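Long-range contacts in L-methionine gamma-lyase (Fusobacterium nucleatum subsp. nucleatum ATCC 25586, PDB 7BQW), which belongs to the Cys/Met metabolism family of PLP-dependent enzymes and assembles from four copies of its chain: residues L25-Y30 / N61-V66; K283-Y288 / E315-F320; M311-L316 / D369-L374. All blocks are in the same frame, centred on the assembly; numbering follows the deposited sequence.

Contact 1: residues L25-Y30 / N61-V66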
ATOM      1  N   LEU A  25      -3.742  16.649   7.755  1.00 53.22           N
ATOM      2  CA  LEU A  25      -5.084  16.131   7.987  1.00 50.99           C
ATOM      3  C   LEU A  25      -5.147  14.631   7.743  1.00 49.45           C
ATOM      4  O   LEU A  25      -5.972  13.933   8.363  1.00 45.58           O
ATOM      5  CB  LEU A  25      -6.101  16.832   7.086  1.00 47.76           C
ATOM      6  CG  LEU A  25      -6.228  18.343   7.229  1.00 61.85           C
ATOM      7  CD1 LEU A  25      -5.827  18.988   5.911  1.00 59.26           C
ATOM      8  CD2 LEU A  25      -7.650  18.732   7.609  1.00 57.83           C
ATOM      9  N   ALA A  26      -4.322  14.134   6.818  1.00 43.71           N
ATOM     10  CA  ALA A  26      -4.351  12.729   6.455  1.00 40.69           C
ATOM     11  C   ALA A  26      -3.535  11.957   7.473  1.00 40.20           C
ATOM     12  O   ALA A  26      -2.407  12.335   7.796  1.00 39.55           O
ATOM     13  CB  ALA A  26      -3.827  12.496   5.036  1.00 37.08           C
ATOM     14  N   MET A  27      -4.135  10.906   8.007  1.00 41.56           N
ATOM     15  CA  MET A  27      -3.502  10.109   9.036  1.00 39.58           C
ATOM     16  C   MET A  27      -2.340   9.343   8.428  1.00 33.33           C
ATOM     17  O   MET A  27      -2.558   8.545   7.513  1.00 34.21           O
ATOM     18  CB  MET A  27      -4.520   9.146   9.650  1.00 38.06           C
ATOM     19  CG  MET A  27      -3.951   8.275  10.737  1.00 36.74           C
ATOM     20  SD  MET A  27      -3.304   9.366  11.981  1.00 41.30           S
ATOM     21  CE  MET A  27      -2.221   8.316  12.949  1.00 42.58           C
ATOM     22  N   PRO A  28      -1.107   9.543   8.888  1.00 36.25           N
ATOM     23  CA  PRO A  28      -0.010   8.690   8.422  1.00 36.41           C
ATOM     24  C   PRO A  28      -0.350   7.218   8.632  1.00 39.99           C
ATOM     25  O   PRO A  28      -1.141   6.870   9.508  1.00 43.12           O
ATOM     26  CB  PRO A  28       1.170   9.139   9.283  1.00 36.76           C
ATOM     27  CG  PRO A  28       0.837  10.531   9.650  1.00 35.25           C
ATOM     28  CD  PRO A  28      -0.638  10.575   9.826  1.00 31.43           C
ATOM     29  N   ILE A  29       0.195   6.360   7.766  1.00 44.69           N
ATOM     30  CA  ILE A  29       0.038   4.912   7.888  1.00 42.42           C
ATOM     31  C   ILE A  29       1.189   4.361   8.718  1.00 42.86           C
ATOM     32  O   ILE A  29       2.362   4.445   8.321  1.00 40.28           O
ATOM     33  CB  ILE A  29      -0.021   4.224   6.514  1.00 45.13           C
ATOM     34  CG1 ILE A  29      -1.114   4.863   5.650  1.00 39.92           C
ATOM     35  CG2 ILE A  29      -0.264   2.700   6.688  1.00 35.52           C
ATOM     36  CD1 ILE A  29      -1.141   4.391   4.213  1.00 35.44           C
ATOM     37  N   TYR A  30       0.852   3.807   9.883  1.00 44.31           N
ATOM     38  CA  TYR A  30       1.835   3.150  10.739  1.00 39.48           C
ATOM     39  C   TYR A  30       1.903   1.686  10.321  1.00 41.13           C
ATOM     40  O   TYR A  30       1.355   0.790  10.968  1.00 39.39           O
ATOM     41  CB  TYR A  30       1.457   3.283  12.208  1.00 39.20           C
ATOM     42  CG  TYR A  30       1.832   4.580  12.894  1.00 41.41           C
ATOM     43  CD1 TYR A  30       1.204   5.777  12.563  1.00 41.57           C
ATOM     44  CD2 TYR A  30       2.781   4.601  13.912  1.00 41.82           C
ATOM     45  CE1 TYR A  30       1.531   6.957  13.204  1.00 39.69           C
ATOM     46  CE2 TYR A  30       3.116   5.778  14.549  1.00 46.10           C
ATOM     47  CZ  TYR A  30       2.481   6.957  14.188  1.00 45.53           C
ATOM     48  OH  TYR A  30       2.784   8.136  14.826  1.00 43.62           O
ATOM     49  N   ASN A  61      -2.336   0.155  17.433  1.00 42.67           N
ATOM     50  CA  ASN A  61      -1.892   0.889  16.244  1.00 45.07           C
ATOM     51  C   ASN A  61      -2.569   2.260  16.069  1.00 36.55           C
ATOM     52  O   ASN A  61      -3.794   2.341  15.983  1.00 39.34           O
ATOM     53  CB  ASN A  61      -2.130   0.055  14.980  1.00 33.67           C
ATOM     54  CG  ASN A  61      -1.453   0.654  13.748  1.00 41.81           C
ATOM     55  OD1 ASN A  61      -1.985   1.584  13.101  1.00 38.09           O
ATOM     56  ND2 ASN A  61      -0.283   0.127  13.412  1.00 34.30           N
ATOM     57  N   PRO A  62      -1.758   3.322  15.955  1.00 44.25           N
ATOM     58  CA  PRO A  62      -2.331   4.683  15.840  1.00 39.78           C
ATOM     59  C   PRO A  62      -3.300   4.868  14.680  1.00 40.47           C
ATOM     60  O   PRO A  62      -4.336   5.525  14.853  1.00 39.27           O
ATOM     61  CB  PRO A  62      -1.084   5.571  15.671  1.00 39.28           C
ATOM     62  CG  PRO A  62       0.055   4.764  16.172  1.00 43.12           C
ATOM     63  CD  PRO A  62      -0.286   3.332  15.857  1.00 45.93           C
ATOM     64  N   THR A  63      -2.983   4.311  13.499  1.00 39.76           N
ATOM     65  CA  THR A  63      -3.859   4.437  12.334  1.00 38.77           C
ATOM     66  C   THR A  63      -5.200   3.748  12.575  1.00 34.91           C
ATOM     67  O   THR A  63      -6.257   4.320  12.289  1.00 38.02           O
ATOM     68  CB  THR A  63      -3.167   3.867  11.075  1.00 38.51           C
ATOM     69  OG1 THR A  63      -1.820   4.370  10.945  1.00 34.56           O
ATOM     70  CG2 THR A  63      -3.945   4.182   9.818  1.00 24.53           C
ATOM     71  N   THR A  64      -5.176   2.528  13.114  1.00 37.89           N
ATOM     72  CA  THR A  64      -6.408   1.786  13.379  1.00 36.09           C
ATOM     73  C   THR A  64      -7.251   2.468  14.454  1.00 35.99           C
ATOM     74  O   THR A  64      -8.491   2.440  14.397  1.00 34.55           O
ATOM     75  CB  THR A  64      -6.065   0.340  13.793  1.00 34.74           C
ATOM     76  OG1 THR A  64      -5.032  -0.168  12.941  1.00 39.76           O
ATOM     77  CG2 THR A  64      -7.266  -0.576  13.673  1.00 30.11           C
ATOM     78  N   THR A  65      -6.598   3.085  15.445  1.00 33.98           N
ATOM     79  CA  THR A  65      -7.339   3.766  16.508  1.00 36.14           C
ATOM     80  C   THR A  65      -8.236   4.867  15.950  1.00 39.20           C
ATOM     81  O   THR A  65      -9.422   4.956  16.317  1.00 39.40           O
ATOM     82  CB  THR A  65      -6.378   4.344  17.541  1.00 39.18           C
ATOM     83  OG1 THR A  65      -5.525   3.309  18.039  1.00 50.15           O
ATOM     84  CG2 THR A  65      -7.152   4.940  18.680  1.00 37.70           C
ATOM     85  N   VAL A  66      -7.679   5.722  15.072  1.00 33.82           N
ATOM     86  CA  VAL A  66      -8.463   6.779  14.425  1.00 34.30           C
ATOM     87  C   VAL A  66      -9.724   6.200  13.792  1.00 31.43           C
ATOM     88  O   VAL A  66     -10.825   6.729  13.966  1.00 37.93           O
ATOM     89  CB  VAL A  66      -7.612   7.532  13.378  1.00 37.91           C
ATOM     90  CG1 VAL A  66      -8.492   8.387  12.495  1.00 37.16           C
ATOM     91  CG2 VAL A  66      -6.532   8.399  14.036  1.00 31.89           C
TER
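T63 OG1 is held by two backbone atoms of the 25-30 loop, donating to P28 O and accepting from Y30 N. T63 OG1 stands 3.0 Å from P28 O, in the carbonyl plane and on a lone pair. Y30 N lies 2.9 Å from T63 OG1, with an angle of 165° at the hydrogen. A threonine suits this place: with OG1 anti to the carbonyl carbon (chi1 -48°), the hydroxyl faces the loop, while the methyl CG2 sits over toward M27 CG. A second clamp comes from N61, whose ND2 reaches Y30 O at 3.0 Å; the acceptor lies almost in the amide plane of the asparagine. The other end of that amide, OD1, takes weak bonds from the T63 and T64 amides at the start of helix 62-75, so one side chain serves both helix and loop. Between these clamps the ring of Y30 lies over P62. CG of the proline stands 3.5 Å from the ring centroid, nearly on its normal, a CH-pi contact in which the pyrrolidine ring presents C-H bonds to the tyrosine face, and T63 OG1 lies at the ring edge. The phenol OH bonds to the hydroxyl of Y22 of the same chain. Farther along, M27 bends at chi2 so that SD meets V66 CG2 at 3.9 Å and CE lies against P62, a flexible thioether fitted to the apolar side of the first helical turn. I29 turns its side chain the other way, onto helix 247-257, and its backbone bonds to the second subunit. The threonine hydroxyl and the asparagine amide thus give an irregular loop backbone the partners that a strand or helix would otherwise supply.

Contact 2: residues K283-Y288 / E315-F320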
ATOM      1  N   LYS A 283     -41.955  -7.832 -16.932  1.00 69.94           N
ATOM      2  CA  LYS A 283     -41.240  -9.084 -16.746  1.00 73.52           C
ATOM      3  C   LYS A 283     -40.828  -9.333 -15.294  1.00 73.24           C
ATOM      4  O   LYS A 283     -40.212 -10.367 -15.013  1.00 71.18           O
ATOM      5  CB  LYS A 283     -40.027  -9.107 -17.679  1.00 63.45           C
ATOM      6  CG  LYS A 283     -40.394  -8.803 -19.134  1.00 60.68           C
ATOM      7  CD  LYS A 283     -39.696  -9.760 -20.091  1.00 55.91           C
ATOM      8  CE  LYS A 283     -39.285  -9.056 -21.362  1.00 56.28           C
ATOM      9  NZ  LYS A 283     -38.135  -9.726 -22.022  1.00 55.76           N
ATOM     10  N   VAL A 284     -41.185  -8.442 -14.369  1.00 67.53           N
ATOM     11  CA  VAL A 284     -40.843  -8.560 -12.957  1.00 66.85           C
ATOM     12  C   VAL A 284     -42.124  -8.791 -12.160  1.00 72.14           C
ATOM     13  O   VAL A 284     -43.079  -8.010 -12.269  1.00 75.26           O
ATOM     14  CB  VAL A 284     -40.109  -7.304 -12.454  1.00 69.06           C
ATOM     15  CG1 VAL A 284     -39.984  -7.324 -10.930  1.00 61.66           C
ATOM     16  CG2 VAL A 284     -38.744  -7.176 -13.123  1.00 67.45           C
ATOM     17  N   GLU A 285     -42.127  -9.848 -11.338  1.00 70.29           N
ATOM     18  CA  GLU A 285     -43.307 -10.229 -10.561  1.00 66.29           C
ATOM     19  C   GLU A 285     -43.418  -9.433  -9.260  1.00 69.99           C
ATOM     20  O   GLU A 285     -44.420  -8.741  -9.032  1.00 67.92           O
ATOM     21  CB  GLU A 285     -43.271 -11.735 -10.274  1.00 69.27           C
ATOM     22  CG  GLU A 285     -44.278 -12.224  -9.233  1.00 66.27           C
ATOM     23  CD  GLU A 285     -45.554 -12.782  -9.851  1.00 69.78           C
ATOM     24  OE1 GLU A 285     -46.612 -12.729  -9.190  1.00 71.88           O
ATOM     25  OE2 GLU A 285     -45.509 -13.267 -11.002  1.00 73.70           O
ATOM     26  N   LYS A 286     -42.402  -9.520  -8.390  1.00 66.73           N
ATOM     27  CA  LYS A 286     -42.406  -8.812  -7.113  1.00 59.71           C
ATOM     28  C   LYS A 286     -41.073  -8.115  -6.865  1.00 66.59           C
ATOM     29  O   LYS A 286     -40.045  -8.439  -7.473  1.00 66.56           O
ATOM     30  CB  LYS A 286     -42.709  -9.749  -5.935  1.00 61.72           C
ATOM     31  CG  LYS A 286     -43.176  -9.006  -4.686  1.00 60.88           C
ATOM     32  CD  LYS A 286     -43.757  -9.927  -3.631  1.00 66.00           C
ATOM     33  CE  LYS A 286     -42.694 -10.820  -3.035  1.00 63.39           C
ATOM     34  NZ  LYS A 286     -43.105 -11.309  -1.699  1.00 62.66           N
ATOM     35  N   VAL A 287     -41.106  -7.144  -5.951  1.00 59.78           N
ATOM     36  CA  VAL A 287     -39.924  -6.408  -5.525  1.00 57.75           C
ATOM     37  C   VAL A 287     -39.882  -6.406  -4.001  1.00 62.01           C
ATOM     38  O   VAL A 287     -40.869  -6.048  -3.350  1.00 65.87           O
ATOM     39  CB  VAL A 287     -39.911  -4.965  -6.072  1.00 62.58           C
ATOM     40  CG1 VAL A 287     -38.893  -4.120  -5.315  1.00 62.25           C
ATOM     41  CG2 VAL A 287     -39.616  -4.956  -7.575  1.00 53.14           C
ATOM     42  N   TYR A 288     -38.747  -6.822  -3.438  1.00 60.92           N
ATOM     43  CA  TYR A 288     -38.490  -6.762  -2.003  1.00 56.81           C
ATOM     44  C   TYR A 288     -37.662  -5.515  -1.706  1.00 53.00           C
ATOM     45  O   TYR A 288     -36.525  -5.394  -2.179  1.00 56.78           O
ATOM     46  CB  TYR A 288     -37.749  -8.015  -1.526  1.00 58.67           C
ATOM     47  CG  TYR A 288     -38.362  -9.327  -1.960  1.00 62.73           C
ATOM     48  CD1 TYR A 288     -38.109  -9.856  -3.220  1.00 61.61           C
ATOM     49  CD2 TYR A 288     -39.183 -10.049  -1.099  1.00 69.61           C
ATOM     50  CE1 TYR A 288     -38.675 -11.061  -3.616  1.00 68.12           C
ATOM     51  CE2 TYR A 288     -39.744 -11.265  -1.479  1.00 70.24           C
ATOM     52  CZ  TYR A 288     -39.492 -11.762  -2.742  1.00 72.73           C
ATOM     53  OH  TYR A 288     -40.051 -12.960  -3.137  1.00 73.75           O
ATOM     54  N   GLU A 315     -38.250 -10.481  -7.639  1.00 63.27           N
ATOM     55  CA  GLU A 315     -38.589 -11.743  -8.283  1.00 64.53           C
ATOM     56  C   GLU A 315     -38.704 -11.564  -9.791  1.00 65.18           C
ATOM     57  O   GLU A 315     -39.242 -10.562 -10.274  1.00 65.70           O
ATOM     58  CB  GLU A 315     -39.911 -12.280  -7.733  1.00 68.35           C
ATOM     59  CG  GLU A 315     -39.790 -13.041  -6.434  1.00 71.86           C
ATOM     60  CD  GLU A 315     -39.212 -14.434  -6.626  1.00 77.43           C
ATOM     61  OE1 GLU A 315     -39.211 -14.934  -7.779  1.00 77.20           O
ATOM     62  OE2 GLU A 315     -38.760 -15.029  -5.617  1.00 74.24           O
ATOM     63  N   LEU A 316     -38.208 -12.548 -10.533  1.00 65.95           N
ATOM     64  CA  LEU A 316     -38.346 -12.560 -11.982  1.00 67.55           C
ATOM     65  C   LEU A 316     -39.524 -13.438 -12.376  1.00 73.31           C
ATOM     66  O   LEU A 316     -39.783 -14.473 -11.753  1.00 69.12           O
ATOM     67  CB  LEU A 316     -37.069 -13.058 -12.659  1.00 65.89           C
ATOM     68  CG  LEU A 316     -36.038 -11.962 -12.969  1.00 73.14           C
ATOM     69  CD1 LEU A 316     -34.798 -12.537 -13.628  1.00 64.09           C
ATOM     70  CD2 LEU A 316     -36.629 -10.850 -13.830  1.00 64.05           C
ATOM     71  N   LYS A 317     -40.252 -13.008 -13.406  1.00 76.13           N
ATOM     72  CA  LYS A 317     -41.374 -13.808 -13.878  1.00 76.85           C
ATOM     73  C   LYS A 317     -40.888 -15.148 -14.410  1.00 73.64           C
ATOM     74  O   LYS A 317     -41.367 -16.206 -13.988  1.00 78.78           O
ATOM     75  CB  LYS A 317     -42.157 -13.046 -14.950  1.00 76.23           C
ATOM     76  CG  LYS A 317     -43.360 -12.279 -14.414  1.00 72.11           C
ATOM     77  CD  LYS A 317     -44.454 -12.137 -15.468  1.00 78.60           C
ATOM     78  CE  LYS A 317     -45.002 -13.499 -15.929  1.00 81.79           C
ATOM     79  NZ  LYS A 317     -45.484 -14.380 -14.810  1.00 70.42           N
ATOM     80  N   GLY A 318     -39.909 -15.120 -15.312  1.00 72.37           N
ATOM     81  CA  GLY A 318     -39.455 -16.313 -15.999  1.00 71.14           C
ATOM     82  C   GLY A 318     -38.495 -17.188 -15.221  1.00 72.34           C
ATOM     83  O   GLY A 318     -37.774 -17.994 -15.819  1.00 71.55           O
ATOM     84  N   GLY A 319     -38.450 -17.014 -13.899  1.00 75.20           N
ATOM     85  CA  GLY A 319     -37.742 -17.933 -13.016  1.00 73.37           C
ATOM     86  C   GLY A 319     -36.262 -18.091 -13.325  1.00 74.47           C
ATOM     87  O   GLY A 319     -35.565 -17.143 -13.717  1.00 68.76           O
ATOM     88  N   PHE A 320     -35.784 -19.330 -13.158  1.00 71.16           N
ATOM     89  CA  PHE A 320     -34.358 -19.645 -13.224  1.00 69.20           C
ATOM     90  C   PHE A 320     -33.721 -19.154 -14.519  1.00 71.32           C
ATOM     91  O   PHE A 320     -32.752 -18.388 -14.497  1.00 74.00           O
ATOM     92  CB  PHE A 320     -34.167 -21.160 -13.061  1.00 79.65           C
ATOM     93  CG  PHE A 320     -32.724 -21.600 -12.976  1.00 77.38           C
ATOM     94  CD1 PHE A 320     -32.070 -21.642 -11.756  1.00 72.89           C
ATOM     95  CD2 PHE A 320     -32.030 -21.983 -14.119  1.00 71.02           C
ATOM     96  CE1 PHE A 320     -30.750 -22.051 -11.679  1.00 74.23           C
ATOM     97  CE2 PHE A 320     -30.718 -22.384 -14.043  1.00 70.54           C
ATOM     98  CZ  PHE A 320     -30.078 -22.422 -12.824  1.00 69.44           C
TER
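The Y288 ring meets E315 at its edge, where CG of the glutamate lies near the ring plane, 3.6 Å from Y288 CE1 and beside the phenol oxygen. Ring and carboxylate are turned 62° apart. E315 bends back at chi2 (-75°), which brings CG to the ring edge, the two side chains crossing at a slant; a tyrosine fits a partly exposed spot like this, its ring giving the methylene carbon to pack on. Beneath these side chains the backbones pair. E315 N donates to K286 O at 2.7 Å, and E285 N returns a bond to E315 O at 3.2 Å. K317 N closes the pairing on K283 O at 3.1 Å. V284 and L316 form a non-hydrogen-bonded pair whose side chains diverge; both are buried, and L316 packs on helix 319-329. The charged ends of E285 and K317, both exposed, make a long salt bridge, OE2 to NZ 4.0 Å. K283 NZ bonds to L392 O. A type I turn runs from L316 to G319, whose positive phi favours glycine. This is the antiparallel pairing of an edge strand with its neighbour in the smaller, five-stranded sheet of the chain.

Contact 3: residues M311-L316 / D369-L374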
ATOM      1  N   MET A 311     -30.022  -1.615  -1.051  1.00 51.92           N
ATOM      2  CA  MET A 311     -30.091  -3.009  -1.468  1.00 47.86           C
ATOM      3  C   MET A 311     -31.514  -3.282  -1.928  1.00 48.66           C
ATOM      4  O   MET A 311     -32.461  -3.031  -1.176  1.00 51.50           O
ATOM      5  CB  MET A 311     -29.704  -3.942  -0.321  1.00 46.32           C
ATOM      6  CG  MET A 311     -28.241  -3.883   0.047  1.00 46.89           C
ATOM      7  SD  MET A 311     -27.193  -4.391  -1.336  1.00 55.22           S
ATOM      8  CE  MET A 311     -27.979  -5.947  -1.798  1.00 44.03           C
ATOM      9  N   ILE A 312     -31.664  -3.763  -3.162  1.00 47.39           N
ATOM     10  CA  ILE A 312     -32.966  -4.076  -3.741  1.00 51.98           C
ATOM     11  C   ILE A 312     -32.967  -5.538  -4.137  1.00 52.62           C
ATOM     12  O   ILE A 312     -32.010  -6.017  -4.755  1.00 50.11           O
ATOM     13  CB  ILE A 312     -33.306  -3.226  -4.989  1.00 54.25           C
ATOM     14  CG1 ILE A 312     -32.950  -1.747  -4.818  1.00 53.47           C
ATOM     15  CG2 ILE A 312     -34.780  -3.397  -5.379  1.00 52.17           C
ATOM     16  CD1 ILE A 312     -33.171  -0.952  -6.097  1.00 52.09           C
ATOM     17  N   SER A 313     -34.063  -6.230  -3.838  1.00 55.47           N
ATOM     18  CA  SER A 313     -34.266  -7.596  -4.300  1.00 56.58           C
ATOM     19  C   SER A 313     -35.574  -7.682  -5.074  1.00 59.06           C
ATOM     20  O   SER A 313     -36.513  -6.923  -4.822  1.00 58.17           O
ATOM     21  CB  SER A 313     -34.282  -8.577  -3.127  1.00 61.31           C
ATOM     22  OG  SER A 313     -33.855  -9.849  -3.553  1.00 67.06           O
ATOM     23  N   PHE A 314     -35.644  -8.614  -6.021  1.00 56.07           N
ATOM     24  CA  PHE A 314     -36.860  -8.702  -6.811  1.00 60.43           C
ATOM     25  C   PHE A 314     -36.996 -10.072  -7.455  1.00 61.83           C
ATOM     26  O   PHE A 314     -36.004 -10.725  -7.787  1.00 59.35           O
ATOM     27  CB  PHE A 314     -36.902  -7.606  -7.876  1.00 60.18           C
ATOM     28  CG  PHE A 314     -35.797  -7.683  -8.874  1.00 59.10           C
ATOM     29  CD1 PHE A 314     -34.561  -7.112  -8.606  1.00 59.75           C
ATOM     30  CD2 PHE A 314     -35.998  -8.291 -10.104  1.00 59.86           C
ATOM     31  CE1 PHE A 314     -33.544  -7.158  -9.538  1.00 55.45           C
ATOM     32  CE2 PHE A 314     -34.972  -8.336 -11.047  1.00 62.12           C
ATOM     33  CZ  PHE A 314     -33.751  -7.766 -10.762  1.00 53.09           C
ATOM     34  N   GLU A 315     -38.250 -10.481  -7.639  1.00 63.27           N
ATOM     35  CA  GLU A 315     -38.589 -11.743  -8.283  1.00 64.53           C
ATOM     36  C   GLU A 315     -38.704 -11.564  -9.791  1.00 65.18           C
ATOM     37  O   GLU A 315     -39.242 -10.562 -10.274  1.00 65.70           O
ATOM     38  CB  GLU A 315     -39.911 -12.280  -7.733  1.00 68.35           C
ATOM     39  CG  GLU A 315     -39.790 -13.041  -6.434  1.00 71.86           C
ATOM     40  CD  GLU A 315     -39.212 -14.434  -6.626  1.00 77.43           C
ATOM     41  OE1 GLU A 315     -39.211 -14.934  -7.779  1.00 77.20           O
ATOM     42  OE2 GLU A 315     -38.760 -15.029  -5.617  1.00 74.24           O
ATOM     43  N   LEU A 316     -38.208 -12.548 -10.533  1.00 65.95           N
ATOM     44  CA  LEU A 316     -38.346 -12.560 -11.982  1.00 67.55           C
ATOM     45  C   LEU A 316     -39.524 -13.438 -12.376  1.00 73.31           C
ATOM     46  O   LEU A 316     -39.783 -14.473 -11.753  1.00 69.12           O
ATOM     47  CB  LEU A 316     -37.069 -13.058 -12.659  1.00 65.89           C
ATOM     48  CG  LEU A 316     -36.038 -11.962 -12.969  1.00 73.14           C
ATOM     49  CD1 LEU A 316     -34.798 -12.537 -13.628  1.00 64.09           C
ATOM     50  CD2 LEU A 316     -36.629 -10.850 -13.830  1.00 64.05           C
ATOM     51  N   ASP A 369     -36.461 -19.333  -7.422  1.00 73.66           N
ATOM     52  CA  ASP A 369     -35.834 -19.507  -8.727  1.00 72.78           C
ATOM     53  C   ASP A 369     -35.653 -18.196  -9.471  1.00 73.89           C
ATOM     54  O   ASP A 369     -34.789 -18.109 -10.352  1.00 70.67           O
ATOM     55  CB  ASP A 369     -36.658 -20.470  -9.578  1.00 74.28           C
ATOM     56  CG  ASP A 369     -36.398 -21.923  -9.222  1.00 88.43           C
ATOM     57  OD1 ASP A 369     -35.305 -22.429  -9.566  1.00 86.73           O
ATOM     58  OD2 ASP A 369     -37.282 -22.553  -8.591  1.00 88.45           O
ATOM     59  N   GLY A 370     -36.443 -17.179  -9.145  1.00 73.55           N
ATOM     60  CA  GLY A 370     -36.408 -15.946  -9.899  1.00 72.80           C
ATOM     61  C   GLY A 370     -35.763 -14.801  -9.154  1.00 71.17           C
ATOM     62  O   GLY A 370     -35.566 -13.722  -9.722  1.00 75.23           O
ATOM     63  N   LEU A 371     -35.414 -15.037  -7.891  1.00 67.77           N
ATOM     64  CA  LEU A 371     -34.889 -13.980  -7.039  1.00 67.21           C
ATOM     65  C   LEU A 371     -33.572 -13.435  -7.581  1.00 68.52           C
ATOM     66  O   LEU A 371     -32.638 -14.187  -7.874  1.00 68.61           O
ATOM     67  CB  LEU A 371     -34.693 -14.504  -5.616  1.00 69.38           C
ATOM     68  CG  LEU A 371     -34.480 -13.398  -4.578  1.00 70.59           C
ATOM     69  CD1 LEU A 371     -35.706 -12.523  -4.540  1.00 64.82           C
ATOM     70  CD2 LEU A 371     -34.144 -13.933  -3.189  1.00 68.53           C
ATOM     71  N   VAL A 372     -33.501 -12.115  -7.710  1.00 68.19           N
ATOM     72  CA  VAL A 372     -32.288 -11.416  -8.114  1.00 67.06           C
ATOM     73  C   VAL A 372     -31.945 -10.404  -7.032  1.00 61.45           C
ATOM     74  O   VAL A 372     -32.821  -9.661  -6.573  1.00 60.14           O
ATOM     75  CB  VAL A 372     -32.457 -10.723  -9.479  1.00 62.19           C
ATOM     76  CG1 VAL A 372     -31.170 -10.035  -9.883  1.00 57.74           C
ATOM     77  CG2 VAL A 372     -32.862 -11.727 -10.532  1.00 62.28           C
ATOM     78  N   ARG A 373     -30.681 -10.377  -6.620  1.00 59.77           N
ATOM     79  CA  ARG A 373     -30.201  -9.393  -5.658  1.00 56.66           C
ATOM     80  C   ARG A 373     -29.434  -8.299  -6.394  1.00 59.96           C
ATOM     81  O   ARG A 373     -28.600  -8.593  -7.263  1.00 60.46           O
ATOM     82  CB  ARG A 373     -29.317 -10.049  -4.594  1.00 55.34           C
ATOM     83  CG  ARG A 373     -28.824  -9.071  -3.516  1.00 66.77           C
ATOM     84  CD  ARG A 373     -27.321  -9.228  -3.158  1.00 70.38           C
ATOM     85  NE  ARG A 373     -26.381  -8.813  -4.219  1.00 68.62           N
ATOM     86  CZ  ARG A 373     -25.046  -8.875  -4.104  1.00 70.63           C
ATOM     87  NH1 ARG A 373     -24.248  -8.506  -5.111  1.00 53.70           N
ATOM     88  NH2 ARG A 373     -24.496  -9.316  -2.971  1.00 69.83           N
ATOM     89  N   LEU A 374     -29.719  -7.038  -6.052  1.00 51.25           N
ATOM     90  CA  LEU A 374     -29.021  -5.895  -6.632  1.00 48.40           C
ATOM     91  C   LEU A 374     -28.444  -5.021  -5.527  1.00 43.88           C
ATOM     92  O   LEU A 374     -29.147  -4.666  -4.580  1.00 44.81           O
ATOM     93  CB  LEU A 374     -29.961  -5.061  -7.530  1.00 51.16           C
ATOM     94  CG  LEU A 374     -29.355  -4.011  -8.470  1.00 52.67           C
ATOM     95  CD1 LEU A 374     -28.434  -4.665  -9.505  1.00 47.39           C
ATOM     96  CD2 LEU A 374     -30.456  -3.187  -9.156  1.00 47.58           C
TER
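F314 and V372 lie side by side on one face of the sheet and point the same way, the valine CB standing over the phenyl face. F314 CZ comes to 3.5 Å from V372 CB, and the valine is offset toward the ring rim, a CH-pi contact. The phenylalanine reaches it because CG takes the crowded position between the backbone N and the carbonyl carbon (chi1 62°), which folds the ring across toward the neighbouring strand. Of the valine branches, V372 CG1 lies 3.5 Å from F314 CZ, and V372 CG2 meets L316 CD1 at 3.7 Å, those two side chains crossing obliquely. A beta-branched valine suits a strand and here offers one methyl to each neighbour. I312 and L374 share this face, and helix 260-279 covers I312 and F314.

On the opposite face S313, L371 and R373 gather. L371 lays CD1 3.4 Å from S313 OG, a hydroxyl whose bond goes to P159 O. M311, bent at both chi2 and chi3, curls its CE to within 3.6 Å of R373 CD, so a supple thioether lines the arginine's aliphatic part, while R373 NH1 has a weak bond to S338 O. Backbone bonds hold the frame: I312 and L374 exchange a pair, L374 N to I312 O at 2.8 Å, and F314 and V372 exchange another, V372 N to F314 O at 2.9 Å. The weak bond from L316 N to G370 O extends the pairing beyond the strand. G370, which has no side chain, lets its CA come to 3.7 Å from E315 OE1. Such chemistry gives the sheet two different sides: an aromatic and aliphatic layer that packs under a helix, and a mixed side where polar groups find partners beyond the two strands, with backbone bonds tying the middle.

In the fold
From the N terminus, contact 1 comes first: it brings the loop after helix 19-22, where residues 25-30 touch the second and third subunits, back onto the start of helix 62-75, closing a span that includes the unmodelled residues 39-60. It closes before the others open. The large seven-stranded sheet and helix 260-279 follow. Contact 2 then closes the span from strand 284-288 to strand 311-316; contact 3 begins on that strand and closes the longer span to 372-375, so the two spans overlap without nesting. They share E315 and L316 and join three adjacent strands of the five-stranded sheet. Contact 1 lies across the chain's centre, about 46 Å from contact 2 and about 40 Å from contact 3 between centres.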